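Local coordinates for protein hydrogenase (NiFe) small subunit HydA (Allochromatium vinosum, PDB 3MYR) that probably carries electrons through its three iron-sulfur clusters as the small subunit of a heterodimeric [NiFe] hydrogenase that oxidises hydrogen with an electron acceptor, at residues 6-11 and 40-45; 119-124 and 252-257; 148-153 and 226-231. All coordinates share one frame; numbering follows the deposited sequence.

Contact 1 of 3, residues 6-11 and 40-45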
loop_
_atom_site.group_PDB
_atom_site.type_symbol
_atom_site.label_atom_id
_atom_site.label_comp_id
_atom_site.label_asym_id
_atom_site.label_seq_id
_atom_site.Cartn_x
_atom_site.Cartn_y
_atom_site.Cartn_z
ATOM N N VAL A 6 -21.049 2.912 -11.185
ATOM C CA VAL A 6 -20.319 1.951 -10.357
ATOM C C VAL A 6 -19.915 2.575 -9.015
ATOM O O VAL A 6 -19.367 3.686 -8.968
ATOM C CB VAL A 6 -19.095 1.424 -11.085
ATOM C CG1 VAL A 6 -18.292 0.515 -10.114
ATOM C CG2 VAL A 6 -19.532 0.649 -12.386
ATOM N N ILE A 7 -20.305 1.942 -7.915
ATOM C CA ILE A 7 -19.952 2.408 -6.609
ATOM C C ILE A 7 -19.006 1.373 -5.977
ATOM O O ILE A 7 -19.356 0.176 -5.897
ATOM C CB ILE A 7 -21.167 2.537 -5.714
ATOM C CG1 ILE A 7 -22.032 3.729 -6.236
ATOM C CG2 ILE A 7 -20.690 2.950 -4.244
ATOM C CD1 ILE A 7 -23.401 3.835 -5.505
ATOM N N TRP A 8 -17.810 1.832 -5.577
ATOM C CA TRP A 8 -16.769 0.972 -5.040
ATOM C C TRP A 8 -16.747 1.168 -3.521
ATOM O O TRP A 8 -16.439 2.285 -3.042
ATOM C CB TRP A 8 -15.407 1.312 -5.668
ATOM C CG TRP A 8 -14.376 0.278 -5.296
ATOM C CD1 TRP A 8 -13.817 0.080 -4.039
ATOM C CD2 TRP A 8 -13.764 -0.694 -6.156
ATOM N NE1 TRP A 8 -12.848 -0.897 -4.102
ATOM C CE2 TRP A 8 -12.819 -1.406 -5.377
ATOM C CE3 TRP A 8 -13.862 -0.985 -7.544
ATOM C CZ2 TRP A 8 -11.985 -2.391 -5.931
ATOM C CZ3 TRP A 8 -13.108 -2.014 -8.050
ATOM C CH2 TRP A 8 -12.151 -2.686 -7.243
ATOM N N LEU A 9 -17.114 0.132 -2.755
ATOM C CA LEU A 9 -17.080 0.244 -1.272
ATOM C C LEU A 9 -15.844 -0.435 -0.774
ATOM O O LEU A 9 -15.572 -1.616 -1.141
ATOM C CB LEU A 9 -18.309 -0.441 -0.646
ATOM C CG LEU A 9 -19.689 0.087 -1.123
ATOM C CD1 LEU A 9 -20.849 -0.727 -0.525
ATOM C CD2 LEU A 9 -19.713 1.548 -0.708
ATOM N N SER A 10 -15.086 0.245 0.081
ATOM C CA SER A 10 -13.839 -0.332 0.640
ATOM C C SER A 10 -14.034 -0.544 2.136
ATOM O O SER A 10 -14.263 0.428 2.858
ATOM C CB SER A 10 -12.677 0.676 0.412
ATOM O OG SER A 10 -12.522 0.848 -0.972
ATOM N N PHE A 11 -13.972 -1.774 2.624
ATOM C CA PHE A 11 -14.325 -1.982 4.052
ATOM C C PHE A 11 -13.083 -2.482 4.837
ATOM O O PHE A 11 -12.061 -1.749 4.898
ATOM C CB PHE A 11 -15.534 -2.952 4.095
ATOM C CG PHE A 11 -16.843 -2.323 3.579
ATOM C CD1 PHE A 11 -17.198 -1.022 3.942
ATOM C CD2 PHE A 11 -17.742 -3.056 2.813
ATOM C CE1 PHE A 11 -18.456 -0.473 3.607
ATOM C CE2 PHE A 11 -18.985 -2.506 2.423
ATOM C CZ PHE A 11 -19.343 -1.211 2.817
ATOM N N ASP A 40 -18.398 6.321 -9.612
ATOM C CA ASP A 40 -18.946 7.495 -8.934
ATOM C C ASP A 40 -18.474 7.678 -7.500
ATOM O O ASP A 40 -18.640 8.751 -6.914
ATOM C CB ASP A 40 -20.452 7.423 -8.975
ATOM C CG ASP A 40 -21.008 7.609 -10.406
ATOM O OD1 ASP A 40 -22.108 7.079 -10.705
ATOM O OD2 ASP A 40 -20.357 8.290 -11.256
ATOM N N TYR A 41 -17.830 6.645 -6.962
ATOM C CA TYR A 41 -17.313 6.707 -5.613
ATOM C C TYR A 41 -16.219 5.669 -5.451
ATOM O O TYR A 41 -16.406 4.490 -5.809
ATOM C CB TYR A 41 -18.458 6.410 -4.659
ATOM C CG TYR A 41 -18.129 6.472 -3.202
ATOM C CD1 TYR A 41 -18.150 7.700 -2.485
ATOM C CD2 TYR A 41 -17.801 5.306 -2.509
ATOM C CE1 TYR A 41 -17.912 7.717 -1.151
ATOM C CE2 TYR A 41 -17.588 5.311 -1.118
ATOM C CZ TYR A 41 -17.650 6.502 -0.454
ATOM O OH TYR A 41 -17.413 6.480 0.906
ATOM N N HIS A 42 -15.075 6.102 -4.950
ATOM C CA HIS A 42 -13.921 5.227 -4.777
ATOM C C HIS A 42 -12.925 6.008 -3.954
ATOM O O HIS A 42 -12.407 7.005 -4.429
ATOM C CB HIS A 42 -13.247 4.824 -6.061
ATOM C CG HIS A 42 -12.252 3.717 -5.845
ATOM N ND1 HIS A 42 -11.336 3.743 -4.800
ATOM C CD2 HIS A 42 -12.160 2.478 -6.397
ATOM C CE1 HIS A 42 -10.695 2.581 -4.760
ATOM N NE2 HIS A 42 -11.183 1.795 -5.710
ATOM N N HIS A 43 -12.780 5.619 -2.699
ATOM C CA HIS A 43 -11.955 6.316 -1.677
ATOM C C HIS A 43 -10.553 6.575 -2.111
ATOM O O HIS A 43 -9.975 7.588 -1.720
ATOM C CB HIS A 43 -11.793 5.499 -0.372
ATOM C CG HIS A 43 -12.951 5.595 0.566
ATOM N ND1 HIS A 43 -12.905 5.087 1.854
ATOM C CD2 HIS A 43 -14.206 6.100 0.402
ATOM C CE1 HIS A 43 -14.080 5.269 2.445
ATOM N NE2 HIS A 43 -14.889 5.874 1.582
ATOM N N THR A 44 -9.973 5.637 -2.842
ATOM C CA THR A 44 -8.560 5.765 -3.192
ATOM C C THR A 44 -8.308 6.927 -4.139
ATOM O O THR A 44 -7.219 7.509 -4.135
ATOM C CB THR A 44 -7.983 4.446 -3.778
ATOM O OG1 THR A 44 -8.256 3.388 -2.863
ATOM C CG2 THR A 44 -6.454 4.544 -3.952
ATOM N N LEU A 45 -9.315 7.237 -4.959
ATOM C CA LEU A 45 -9.143 8.149 -6.106
ATOM C C LEU A 45 -9.936 9.467 -6.070
ATOM O O LEU A 45 -9.632 10.358 -6.839
ATOM C CB LEU A 45 -9.458 7.441 -7.419
ATOM C CG LEU A 45 -8.503 6.260 -7.736
ATOM C CD1 LEU A 45 -9.039 5.561 -8.962
ATOM C CD2 LEU A 45 -7.076 6.743 -8.016
HETATM O O HOH W 1 -14.236 3.181 -1.732
#
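Trp8 and His42 meet ring on ring. The imidazole lies over one face of the indole, displaced toward the rim, and its centroid is 4.0 Å from that of the five-membered ring with the planes at 30°. The two side chains run side by side in the same direction, and the tilt brings CD2 of His42 to 3.3 Å from CG of Trp8. Both have CG anti to the backbone N (chi1 -170° for Trp8, -169° for His42), which sends the rings out together from the two neighbouring segments. Bonds at both nitrogens probably fix the imidazole's rotation: ND1 accepts from the backbone N of Thr44 in the ring plane, and NE2 pairs with the hydroxyl of Thr18 on helix 16-23, the helix that also packs on Trp8.

Between the backbones, Asp40 N donates to Val6 O at 2.9 Å, and Trp8 N donates to Tyr41 O at 3.0 Å. These bonds join strand 5-10 to the end of strand 38-41 in parallel, within the flavodoxin-like alpha/beta part of the subunit; strand 69-77 pairs with strand 5-10 as well. Helix 16-23, which follows strand 5-10, carries Cys17, a ligand of a [4Fe-4S] cluster.

Apolar contact comes from Tyr41. Its phenol ring crosses Ile7, with CD2 4.1 Å from CG2 of Ile7, and the ring's CE2 reaches CD2 of Leu9. Its hydroxyl accepts from His43 NE2 at 2.7 Å and also pairs with Glu54 of helix 50-63, so the far end of the ring is held by two partners.

Beyond the last direct backbone bond a water takes over. It donates to Trp8 O at 2.7 Å, accepts from His43 N and pairs with Ser10 OG, bridging the two segments.

Contact 2 of 3, residues 119-124 and 252-257; sequences LPQARP and EPQFWD
With CG anti to the carbonyl carbon (chi1 -61°), Trp256 stands its indole beside Leu119, whose own CG lies anti to the backbone N and carries CD2 over the ring. This methyl makes a CH-pi contact, 4.2 Å from the centroid of the five-membered ring and 13° off its normal. Phe255 CZ lies against the opposite face, so the indole is sandwiched between its sequence neighbour and Leu119. At the base of the side chain, CB of Ala122 meets CB of Trp256 at 3.7 Å. The tryptophan belongs to a short 3-10 turn that follows a type II beta turn from Glu252 to Phe255, and it joins the C-terminal cluster-binding part of the subunit to the end of helix 118-121 in the flavodoxin-like part. Leu119 and Trp256 also lie close to Cys113 and Cys147 respectively, two ligands of the same [4Fe-4S] cluster. Cutting the indole back to an alanine is likely to open a gap between Leu119 and Phe255 and to leave the leucine methyl without its aromatic partner.

A hydrogen bond also crosses: Arg123 N donates to Asp257 OD2 at 2.9 Å, on the syn side of the carboxylate and 19° out of its plane. Asp257 OD1 forms a salt bridge with Arg48 of the large subunit, and the same arginine donates a hydrogen bond to the carbonyl O of Arg123, tying both segments to the partner chain.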
loop_
_atom_site.group_PDB
_atom_site.type_symbol
_atom_site.label_atom_id
_atom_site.label_comp_id
_atom_site.label_asym_id
_atom_site.label_seq_id
_atom_site.Cartn_x
_atom_site.Cartn_y
_atom_site.Cartn_z
ATOM N N LEU A 119 -8.763 -12.537 5.284
ATOM C CA LEU A 119 -7.824 -12.432 6.352
ATOM C C LEU A 119 -8.466 -11.984 7.651
ATOM O O LEU A 119 -8.200 -12.570 8.668
ATOM C CB LEU A 119 -6.723 -11.481 5.958
ATOM C CG LEU A 119 -5.412 -11.446 6.668
ATOM C CD1 LEU A 119 -4.614 -10.147 6.597
ATOM C CD2 LEU A 119 -5.060 -12.527 7.661
ATOM N N PRO A 120 -9.261 -10.900 7.631
ATOM C CA PRO A 120 -9.903 -10.479 8.910
ATOM C C PRO A 120 -10.741 -11.607 9.564
ATOM O O PRO A 120 -10.898 -11.676 10.799
ATOM C CB PRO A 120 -10.851 -9.326 8.484
ATOM C CG PRO A 120 -10.171 -8.744 7.184
ATOM C CD PRO A 120 -9.701 -10.098 6.473
ATOM N N GLN A 121 -11.183 -12.541 8.750
ATOM C CA GLN A 121 -11.984 -13.651 9.240
ATOM C C GLN A 121 -11.164 -14.879 9.665
ATOM O O GLN A 121 -11.709 -15.790 10.311
ATOM C CB GLN A 121 -13.040 -14.047 8.210
ATOM C CG GLN A 121 -14.103 -14.935 8.809
ATOM C CD GLN A 121 -14.353 -16.184 8.027
ATOM O OE1 GLN A 121 -15.508 -16.396 7.672
ATOM N NE2 GLN A 121 -13.298 -16.886 7.548
ATOM N N ALA A 122 -9.855 -14.890 9.384
ATOM C CA ALA A 122 -9.041 -16.017 9.774
ATOM C C ALA A 122 -9.028 -16.105 11.333
ATOM O O ALA A 122 -9.114 -15.070 12.047
ATOM C CB ALA A 122 -7.589 -15.811 9.222
ATOM N N ARG A 123 -8.865 -17.326 11.878
ATOM C CA ARG A 123 -8.851 -17.496 13.343
ATOM C C ARG A 123 -7.941 -16.517 14.049
ATOM O O ARG A 123 -6.764 -16.423 13.707
ATOM C CB ARG A 123 -8.408 -18.944 13.696
ATOM C CG ARG A 123 -9.589 -19.892 13.504
ATOM C CD ARG A 123 -9.228 -21.370 13.343
ATOM N NE ARG A 123 -8.257 -21.901 14.331
ATOM C CZ ARG A 123 -7.491 -22.997 14.094
ATOM N NH1 ARG A 123 -6.639 -23.446 15.018
ATOM N NH2 ARG A 123 -7.561 -23.665 12.911
ATOM N N PRO A 124 -8.431 -15.893 15.153
ATOM C CA PRO A 124 -9.722 -16.172 15.792
ATOM C C PRO A 124 -10.774 -15.115 15.417
ATOM O O PRO A 124 -11.746 -14.954 16.130
ATOM C CB PRO A 124 -9.392 -16.045 17.304
ATOM C CG PRO A 124 -8.350 -14.940 17.332
ATOM C CD PRO A 124 -7.471 -15.288 16.097
ATOM N N GLU A 252 -9.293 -19.465 -2.340
ATOM C CA GLU A 252 -10.226 -20.432 -1.726
ATOM C C GLU A 252 -10.727 -19.928 -0.402
ATOM O O GLU A 252 -9.959 -19.365 0.371
ATOM C CB GLU A 252 -9.508 -21.809 -1.509
ATOM C CG GLU A 252 -9.172 -22.484 -2.837
ATOM C CD GLU A 252 -10.441 -22.718 -3.712
ATOM O OE1 GLU A 252 -11.453 -23.214 -3.150
ATOM O OE2 GLU A 252 -10.413 -22.530 -4.959
ATOM N N PRO A 253 -11.994 -20.247 -0.059
ATOM C CA PRO A 253 -12.488 -19.857 1.281
ATOM C C PRO A 253 -11.583 -20.376 2.420
ATOM O O PRO A 253 -11.166 -21.547 2.370
ATOM C CB PRO A 253 -13.806 -20.617 1.393
ATOM C CG PRO A 253 -14.305 -20.806 -0.082
ATOM C CD PRO A 253 -12.988 -21.003 -0.855
ATOM N N GLN A 254 -11.398 -19.583 3.484
ATOM C CA GLN A 254 -10.554 -20.042 4.596
ATOM C C GLN A 254 -9.162 -20.547 4.254
ATOM O O GLN A 254 -8.640 -21.422 4.933
ATOM C CB GLN A 254 -11.312 -21.104 5.451
ATOM C CG GLN A 254 -12.502 -20.475 6.306
ATOM C CD GLN A 254 -13.750 -20.287 5.416
ATOM O OE1 GLN A 254 -14.160 -21.234 4.727
ATOM N NE2 GLN A 254 -14.275 -19.083 5.342
ATOM N N PHE A 255 -8.511 -20.015 3.225
ATOM C CA PHE A 255 -7.226 -20.579 2.859
ATOM C C PHE A 255 -6.179 -20.277 3.922
ATOM O O PHE A 255 -5.210 -20.997 4.022
ATOM C CB PHE A 255 -6.752 -20.092 1.467
ATOM C CG PHE A 255 -6.225 -18.670 1.460
ATOM C CD1 PHE A 255 -4.829 -18.440 1.542
ATOM C CD2 PHE A 255 -7.092 -17.586 1.253
ATOM C CE1 PHE A 255 -4.330 -17.142 1.488
ATOM C CE2 PHE A 255 -6.603 -16.249 1.157
ATOM C CZ PHE A 255 -5.220 -16.027 1.244
ATOM N N TRP A 256 -6.381 -19.213 4.701
ATOM C CA TRP A 256 -5.431 -18.878 5.771
ATOM C C TRP A 256 -5.395 -19.936 6.846
ATOM O O TRP A 256 -4.412 -20.021 7.573
ATOM C CB TRP A 256 -5.810 -17.564 6.481
ATOM C CG TRP A 256 -5.813 -16.376 5.511
ATOM C CD1 TRP A 256 -6.902 -15.717 5.035
ATOM C CD2 TRP A 256 -4.669 -15.687 5.008
ATOM N NE1 TRP A 256 -6.516 -14.704 4.163
ATOM C CE2 TRP A 256 -5.146 -14.630 4.171
ATOM C CE3 TRP A 256 -3.273 -15.873 5.165
ATOM C CZ2 TRP A 256 -4.281 -13.733 3.501
ATOM C CZ3 TRP A 256 -2.394 -15.005 4.499
ATOM C CH2 TRP A 256 -2.904 -13.965 3.611
ATOM N N ASP A 257 -6.482 -20.690 6.991
ATOM C CA ASP A 257 -6.559 -21.651 8.060
ATOM C C ASP A 257 -6.431 -23.071 7.545
ATOM O O ASP A 257 -6.970 -23.968 8.165
ATOM C CB ASP A 257 -7.867 -21.449 8.879
ATOM C CG ASP A 257 -7.834 -20.113 9.700
ATOM O OD1 ASP A 257 -6.780 -19.897 10.351
ATOM O OD2 ASP A 257 -8.801 -19.272 9.669
#

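Contact 3 of 3, residues 148-153 and 226-231. With F3S (Fe3-s4 cluster), chain K; SF4 (iron/sulfur cluster), chain I.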
loop_
_atom_site.group_PDB
_atom_site.type_symbol
_atom_site.label_atom_id
_atom_site.label_comp_id
_atom_site.label_asym_id
_atom_site.label_seq_id
_atom_site.Cartn_x
_atom_site.Cartn_y
_atom_site.Cartn_z
ATOM N N PRO A 148 -4.462 -10.488 -4.209
ATOM C CA PRO A 148 -5.766 -10.078 -4.788
ATOM C C PRO A 148 -6.010 -10.956 -6.039
ATOM O O PRO A 148 -5.146 -11.766 -6.399
ATOM C CB PRO A 148 -5.529 -8.617 -5.185
ATOM C CG PRO A 148 -3.999 -8.578 -5.563
ATOM C CD PRO A 148 -3.330 -9.689 -4.728
ATOM N N PRO A 149 -7.195 -10.870 -6.639
ATOM C CA PRO A 149 -7.476 -11.522 -7.908
ATOM C C PRO A 149 -6.509 -10.944 -8.952
ATOM O O PRO A 149 -6.044 -9.803 -8.846
ATOM C CB PRO A 149 -8.950 -11.017 -8.255
ATOM C CG PRO A 149 -9.524 -10.566 -6.847
ATOM C CD PRO A 149 -8.286 -9.956 -6.224
ATOM N N ILE A 150 -6.325 -11.695 -10.008
ATOM C CA ILE A 150 -5.577 -11.233 -11.194
ATOM C C ILE A 150 -6.151 -9.967 -11.819
ATOM O O ILE A 150 -7.334 -9.877 -12.061
ATOM C CB ILE A 150 -5.532 -12.337 -12.220
ATOM C CG1 ILE A 150 -4.803 -13.575 -11.588
ATOM C CG2 ILE A 150 -4.685 -11.909 -13.463
ATOM C CD1 ILE A 150 -5.043 -14.928 -12.486
ATOM N N PRO A 151 -5.276 -9.027 -12.225
ATOM C CA PRO A 151 -5.857 -7.723 -12.647
ATOM C C PRO A 151 -6.818 -7.916 -13.795
ATOM O O PRO A 151 -7.902 -7.294 -13.772
ATOM C CB PRO A 151 -4.626 -6.955 -13.160
ATOM C CG PRO A 151 -3.509 -7.422 -12.169
ATOM C CD PRO A 151 -3.850 -8.934 -11.885
ATOM N N MET A 152 -6.412 -8.713 -14.816
ATOM C CA MET A 152 -7.285 -8.863 -15.980
ATOM C C MET A 152 -8.428 -9.834 -15.769
ATOM O O MET A 152 -9.356 -9.842 -16.568
ATOM C CB MET A 152 -6.487 -9.176 -17.229
ATOM C CG MET A 152 -5.981 -7.777 -17.722
ATOM S SD MET A 152 -5.543 -7.806 -19.402
ATOM C CE MET A 152 -4.040 -8.807 -19.381
ATOM N N VAL A 153 -8.476 -10.494 -14.595
ATOM C CA VAL A 153 -9.729 -11.166 -14.183
ATOM C C VAL A 153 -10.720 -10.146 -13.690
ATOM O O VAL A 153 -11.914 -10.215 -14.013
ATOM C CB VAL A 153 -9.463 -12.258 -13.130
ATOM C CG1 VAL A 153 -10.777 -12.731 -12.482
ATOM C CG2 VAL A 153 -8.699 -13.412 -13.787
ATOM N N ASN A 226 -8.295 -20.923 -9.921
ATOM C CA ASN A 226 -7.871 -19.538 -10.292
ATOM C C ASN A 226 -7.261 -19.675 -11.664
ATOM O O ASN A 226 -7.097 -20.807 -12.119
ATOM C CB ASN A 226 -6.871 -18.926 -9.293
ATOM C CG ASN A 226 -6.951 -17.383 -9.261
ATOM O OD1 ASN A 226 -7.452 -16.811 -10.180
ATOM N ND2 ASN A 226 -6.533 -16.730 -8.158
ATOM N N ALA A 227 -6.961 -18.553 -12.337
ATOM C CA ALA A 227 -6.491 -18.560 -13.732
ATOM C C ALA A 227 -4.972 -18.341 -13.815
ATOM O O ALA A 227 -4.448 -18.073 -14.905
ATOM C CB ALA A 227 -7.188 -17.427 -14.549
ATOM N N CYS A 228 -4.278 -18.387 -12.674
ATOM C CA CYS A 228 -2.860 -17.993 -12.638
ATOM C C CYS A 228 -2.019 -18.871 -13.582
ATOM O O CYS A 228 -1.016 -18.416 -14.131
ATOM C CB CYS A 228 -2.317 -18.164 -11.199
ATOM S SG CYS A 228 -3.419 -17.355 -9.989
ATOM N N ALA A 229 -2.351 -20.169 -13.651
ATOM C CA ALA A 229 -1.509 -21.096 -14.392
ATOM C C ALA A 229 -1.692 -20.932 -15.920
ATOM O O ALA A 229 -0.835 -21.347 -16.668
ATOM C CB ALA A 229 -1.828 -22.582 -13.957
ATOM N N THR A 230 -2.820 -20.354 -16.365
ATOM C CA THR A 230 -3.094 -20.117 -17.790
ATOM C C THR A 230 -2.990 -18.656 -18.220
ATOM O O THR A 230 -2.364 -18.374 -19.224
ATOM C CB THR A 230 -4.484 -20.648 -18.150
ATOM O OG1 THR A 230 -5.471 -20.096 -17.245
ATOM C CG2 THR A 230 -4.487 -22.242 -17.935
ATOM N N MET A 231 -3.694 -17.745 -17.546
ATOM C CA MET A 231 -3.631 -16.331 -17.893
ATOM C C MET A 231 -2.321 -15.747 -17.354
ATOM O O MET A 231 -1.714 -14.878 -17.975
ATOM C CB MET A 231 -4.838 -15.589 -17.241
ATOM C CG MET A 231 -4.814 -14.105 -17.563
ATOM S SD MET A 231 -6.169 -13.269 -16.712
ATOM C CE MET A 231 -7.644 -14.151 -17.444
HETATM FE FE1 F3S K . -2.123 -19.619 -5.892
HETATM FE FE3 F3S K . -3.097 -17.174 -5.364
HETATM FE FE4 F3S K . -2.690 -17.840 -7.849
HETATM S S1 F3S K . -1.508 -18.248 -4.176
HETATM S S2 F3S K . -1.045 -19.265 -7.825
HETATM S S3 F3S K . -4.163 -18.835 -6.475
HETATM S S4 F3S K . -2.326 -15.876 -6.989
HETATM FE FE1 SF4 I . -6.157 -9.933 -0.184
HETATM FE FE2 SF4 I . -7.842 -8.152 -1.520
HETATM FE FE3 SF4 I . -8.459 -9.069 1.080
HETATM FE FE4 SF4 I . -6.186 -7.280 0.328
HETATM S S1 SF4 I . -8.576 -6.841 0.320
HETATM S S2 SF4 I . -6.349 -8.922 1.851
HETATM S S3 SF4 I . -5.511 -8.336 -1.577
HETATM S S4 SF4 I . -8.297 -10.332 -0.784
HETATM O O HOH W 2 -5.363 -14.394 -7.152
HETATM O O HOH W 3 -8.095 -14.071 -10.149
#
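Ile150 is the main bump, and its CD1 methyl fits into a hollow in the bend of 226-231. The floor of that hollow is backbone: CD1 lies 3.5 Å from Cys228 N and nearly as close to Ala227 C. Its walls are Ala227 CB, Cys228 SG at 3.8 Å from CD1, and the amide oxygen of Asn226. The extended end of the isoleucine (chi2 166°) carries CD1 this far. The other branch, CG2, serves a second fit: Met231 comes back past Ile150 in the opposite direction and lays its SD in the groove among Ile150, Met152 and Val153, 3.8 Å from Ile150 CG2 and 3.9 Å from Val153 CG2. Met231 is extended through chi2 and bends at chi3, which brings its CE against Val153 CG2 too.

No direct hydrogen bond crosses the contact; water does that work. One water accepts from Ile150 N and donates to Asn226 OD1 at 2.8 Å, and another donates to Pro148 O while taking a weak bond from Asn226 ND2. Asn226 OD1 also accepts from Ala227 N, so two donors grip this oxygen. Cys228 SG binds an iron of the [3Fe-4S] cluster at 2.3 Å, and the methyl of Ile150 thus packs against a cluster ligand. Pro148, at the other end of its segment, lies beside the [4Fe-4S] cluster, so the contact lies between two clusters, consistent with neighbouring stations of an electron relay.

Ile150 is the N-cap residue of helix 151-164. Trp233 packs on Ile150 and Cys228, helix 177-180 lies against Val153 and Met231, helix 16-23 against Pro148, Pro149 and Pro151, and strand 141-144 against Pro149 and Val153.

Along the chain contact 1 closes before either of the others opens, while contact 3 is nested within the long loop closed by contact 2. The centres lie 20 to 24 Å apart, and no two contacts touch, their nearest atoms being about 6 to 8 Å apart. Contact 1 is internal to the flavodoxin-like part, joining two parallel strands of its sheet. Contacts 2 and 3 instead tie that part, through helices 118-121 and 151-164, to the C-terminal loops beyond helix 206-210. Between them they join the two parts of the subunit where a [4Fe-4S] and the [3Fe-4S] cluster sit, consistent with a relay of electrons across this boundary.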